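PDB 3THI: protein (thiaminase I) from Bacillus subtilis, which probably degrades thiamin by a base-exchange transfer, in which a nucleophile takes the place of the thiazole on the pyrimidine part of the vitamin. Local coordinates for residues Q120-N123 with I124-Y128. Residues are numbered along the deposited sequence; the frame is centred on the assembly and turned at random.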
ATOM      1  N   GLN A 120     -23.092  -0.493   6.124  1.00 28.28           N
ATOM      2  CA  GLN A 120     -23.173   0.545   7.146  1.00 29.31           C
ATOM      3  C   GLN A 120     -22.070   0.461   8.198  1.00 23.77           C
ATOM      4  O   GLN A 120     -21.989   1.310   9.080  1.00 24.53           O
ATOM      5  CB  GLN A 120     -24.555   0.527   7.812  1.00 34.53           C
ATOM      6  CG  GLN A 120     -24.906  -0.773   8.527  1.00 40.24           C
ATOM      7  CD  GLN A 120     -26.364  -0.821   8.961  1.00 43.51           C
ATOM      8  OE1 GLN A 120     -27.259  -0.480   8.190  1.00 43.62           O
ATOM      9  NE2 GLN A 120     -26.605  -1.247  10.199  1.00 43.59           N
ATOM     10  N   VAL A 121     -21.229  -0.567   8.090  1.00 22.75           N
ATOM     11  CA  VAL A 121     -20.114  -0.798   9.008  1.00 19.06           C
ATOM     12  C   VAL A 121     -18.987   0.197   8.753  1.00 20.29           C
ATOM     13  O   VAL A 121     -18.467   0.286   7.639  1.00 20.17           O
ATOM     14  CB  VAL A 121     -19.564  -2.239   8.866  1.00 17.59           C
ATOM     15  CG1 VAL A 121     -18.300  -2.416   9.689  1.00 16.12           C
ATOM     16  CG2 VAL A 121     -20.609  -3.241   9.303  1.00 15.73           C
ATOM     17  N   ASP A 122     -18.606   0.935   9.795  1.00 20.64           N
ATOM     18  CA  ASP A 122     -17.548   1.937   9.689  1.00 20.25           C
ATOM     19  C   ASP A 122     -16.253   1.565  10.398  1.00 19.58           C
ATOM     20  O   ASP A 122     -15.203   2.134  10.099  1.00 20.86           O
ATOM     21  CB  ASP A 122     -18.036   3.290  10.210  1.00 22.82           C
ATOM     22  CG  ASP A 122     -19.219   3.826   9.431  1.00 27.15           C
ATOM     23  OD1 ASP A 122     -19.195   3.761   8.178  1.00 28.30           O
ATOM     24  OD2 ASP A 122     -20.174   4.313  10.075  1.00 30.11           O
ATOM     25  N   ASN A 123     -16.335   0.656  11.369  1.00 20.07           N
ATOM     26  CA  ASN A 123     -15.149   0.210  12.103  1.00 16.31           C
ATOM     27  C   ASN A 123     -15.192  -1.288  12.361  1.00 17.16           C
ATOM     28  O   ASN A 123     -16.215  -1.936  12.100  1.00 13.52           O
ATOM     29  CB  ASN A 123     -14.951   1.008  13.398  1.00 18.05           C
ATOM     30  CG  ASN A 123     -16.103   0.869  14.361  1.00 17.03           C
ATOM     31  OD1 ASN A 123     -16.249  -0.151  15.018  1.00 23.54           O
ATOM     32  ND2 ASN A 123     -16.920   1.908  14.462  1.00 17.38           N
ATOM     33  N   ILE A 124     -14.085  -1.835  12.870  1.00 14.74           N
ATOM     34  CA  ILE A 124     -13.979  -3.277  13.121  1.00 15.59           C
ATOM     35  C   ILE A 124     -14.906  -3.828  14.210  1.00 16.90           C
ATOM     36  O   ILE A 124     -15.324  -4.984  14.140  1.00 15.34           O
ATOM     37  CB  ILE A 124     -12.506  -3.721  13.385  1.00 15.58           C
ATOM     38  CG1 ILE A 124     -11.936  -3.003  14.612  1.00 16.99           C
ATOM     39  CG2 ILE A 124     -11.646  -3.467  12.142  1.00 10.25           C
ATOM     40  CD1 ILE A 124     -10.618  -3.560  15.100  1.00 16.43           C
ATOM     41  N   TYR A 125     -15.238  -2.999  15.198  1.00 18.44           N
ATOM     42  CA  TYR A 125     -16.134  -3.412  16.273  1.00 21.19           C
ATOM     43  C   TYR A 125     -17.564  -3.498  15.757  1.00 20.29           C
ATOM     44  O   TYR A 125     -18.333  -4.358  16.179  1.00 24.18           O
ATOM     45  CB  TYR A 125     -16.012  -2.473  17.472  1.00 27.31           C
ATOM     46  CG  TYR A 125     -14.635  -2.531  18.107  1.00 31.59           C
ATOM     47  CD1 TYR A 125     -14.289  -3.576  18.969  1.00 29.97           C
ATOM     48  CD2 TYR A 125     -13.657  -1.575  17.802  1.00 31.14           C
ATOM     49  CE1 TYR A 125     -13.004  -3.677  19.506  1.00 30.00           C
ATOM     50  CE2 TYR A 125     -12.365  -1.669  18.339  1.00 32.18           C
ATOM     51  CZ  TYR A 125     -12.049  -2.728  19.189  1.00 30.06           C
ATOM     52  OH  TYR A 125     -10.777  -2.852  19.715  1.00 32.18           O
ATOM     53  N   GLU A 126     -17.914  -2.621  14.827  1.00 20.35           N
ATOM     54  CA  GLU A 126     -19.241  -2.656  14.218  1.00 22.76           C
ATOM     55  C   GLU A 126     -19.277  -3.867  13.279  1.00 23.51           C
ATOM     56  O   GLU A 126     -20.324  -4.493  13.096  1.00 24.66           O
ATOM     57  CB  GLU A 126     -19.515  -1.376  13.425  1.00 24.61           C
ATOM     58  CG  GLU A 126     -19.862  -0.156  14.271  1.00 25.36           C
ATOM     59  CD  GLU A 126     -19.960   1.115  13.439  1.00 29.85           C
ATOM     60  OE1 GLU A 126     -19.611   1.064  12.242  1.00 31.10           O
ATOM     61  OE2 GLU A 126     -20.371   2.169  13.976  1.00 31.47           O
ATOM     62  N   LEU A 127     -18.116  -4.205  12.712  1.00 20.83           N
ATOM     63  CA  LEU A 127     -17.992  -5.352  11.814  1.00 21.44           C
ATOM     64  C   LEU A 127     -18.216  -6.627  12.628  1.00 19.91           C
ATOM     65  O   LEU A 127     -18.899  -7.541  12.182  1.00 18.80           O
ATOM     66  CB  LEU A 127     -16.592  -5.395  11.188  1.00 22.89           C
ATOM     67  CG  LEU A 127     -16.380  -5.897   9.752  1.00 22.64           C
ATOM     68  CD1 LEU A 127     -14.966  -6.470   9.630  1.00 14.86           C
ATOM     69  CD2 LEU A 127     -17.417  -6.929   9.342  1.00 14.83           C
ATOM     70  N   TYR A 128     -17.628  -6.676  13.821  1.00 19.40           N
ATOM     71  CA  TYR A 128     -17.770  -7.831  14.699  1.00 21.53           C
ATOM     72  C   TYR A 128     -19.223  -8.088  15.105  1.00 22.51           C
ATOM     73  O   TYR A 128     -19.646  -9.242  15.210  1.00 22.32           O
ATOM     74  CB  TYR A 128     -16.907  -7.679  15.954  1.00 20.19           C
ATOM     75  CG  TYR A 128     -17.030  -8.864  16.883  1.00 21.55           C
ATOM     76  CD1 TYR A 128     -16.335 -10.046  16.627  1.00 24.15           C
ATOM     77  CD2 TYR A 128     -17.879  -8.824  17.980  1.00 24.25           C
ATOM     78  CE1 TYR A 128     -16.490 -11.162  17.441  1.00 25.87           C
ATOM     79  CE2 TYR A 128     -18.044  -9.937  18.802  1.00 28.58           C
ATOM     80  CZ  TYR A 128     -17.349 -11.105  18.526  1.00 29.07           C
ATOM     81  OH  TYR A 128     -17.540 -12.220  19.314  1.00 31.17           O
TER
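A capping box closes the start of helix 124-131: Asn123, at the N-cap, and Glu126, three residues on, each accept with the side chain from the other's backbone N-H, Glu126 weakly. Asn123 OD1 accepts from Glu126 N at 3.0 Å, the donor standing 43° out of the amide's carbonyl plane, and more weakly from Tyr125 N, with OD1 lying at the edge of the Tyr125 ring. Asn123 CG is tucked in between N and C of its own backbone (chi1 61°), which swings OD1 over these first-turn N-H groups. The extended Glu126 chain reaches back to the loop. The return half of the box, Asn123 N to Glu126 OE1, is weak (3.4 Å); the same oxygen takes Asp122 N more strongly, at 2.6 Å in a fairly straight bond, the donor almost in line with CD-OE1. The Asn123 and Glu126 side chains cross at about a right angle, their flat groups turned 36° apart, with ND2 3.3 Å from Glu126 CD. An alanine in place of Glu126 would probably leave Asp122 N without this acceptor, remove the return half of the box and let the loop shift against the helix. The helical bond from Leu127 N to Asn123 O, 3.0 Å, continues the turn, and Val121 CG1 packs 3.7 Å from Leu127 CB. Asp122 OD2 comes within 3.9 Å of Glu126 OE1, a closeness of like charge probably eased by Lys248, which forms a salt bridge with Asp122 OD1. The cap thus joins the loop after helix 116-119 to helix 124-131, with Leu127 on strand 227-231, and Ile124 and Tyr125 on helix 186-199.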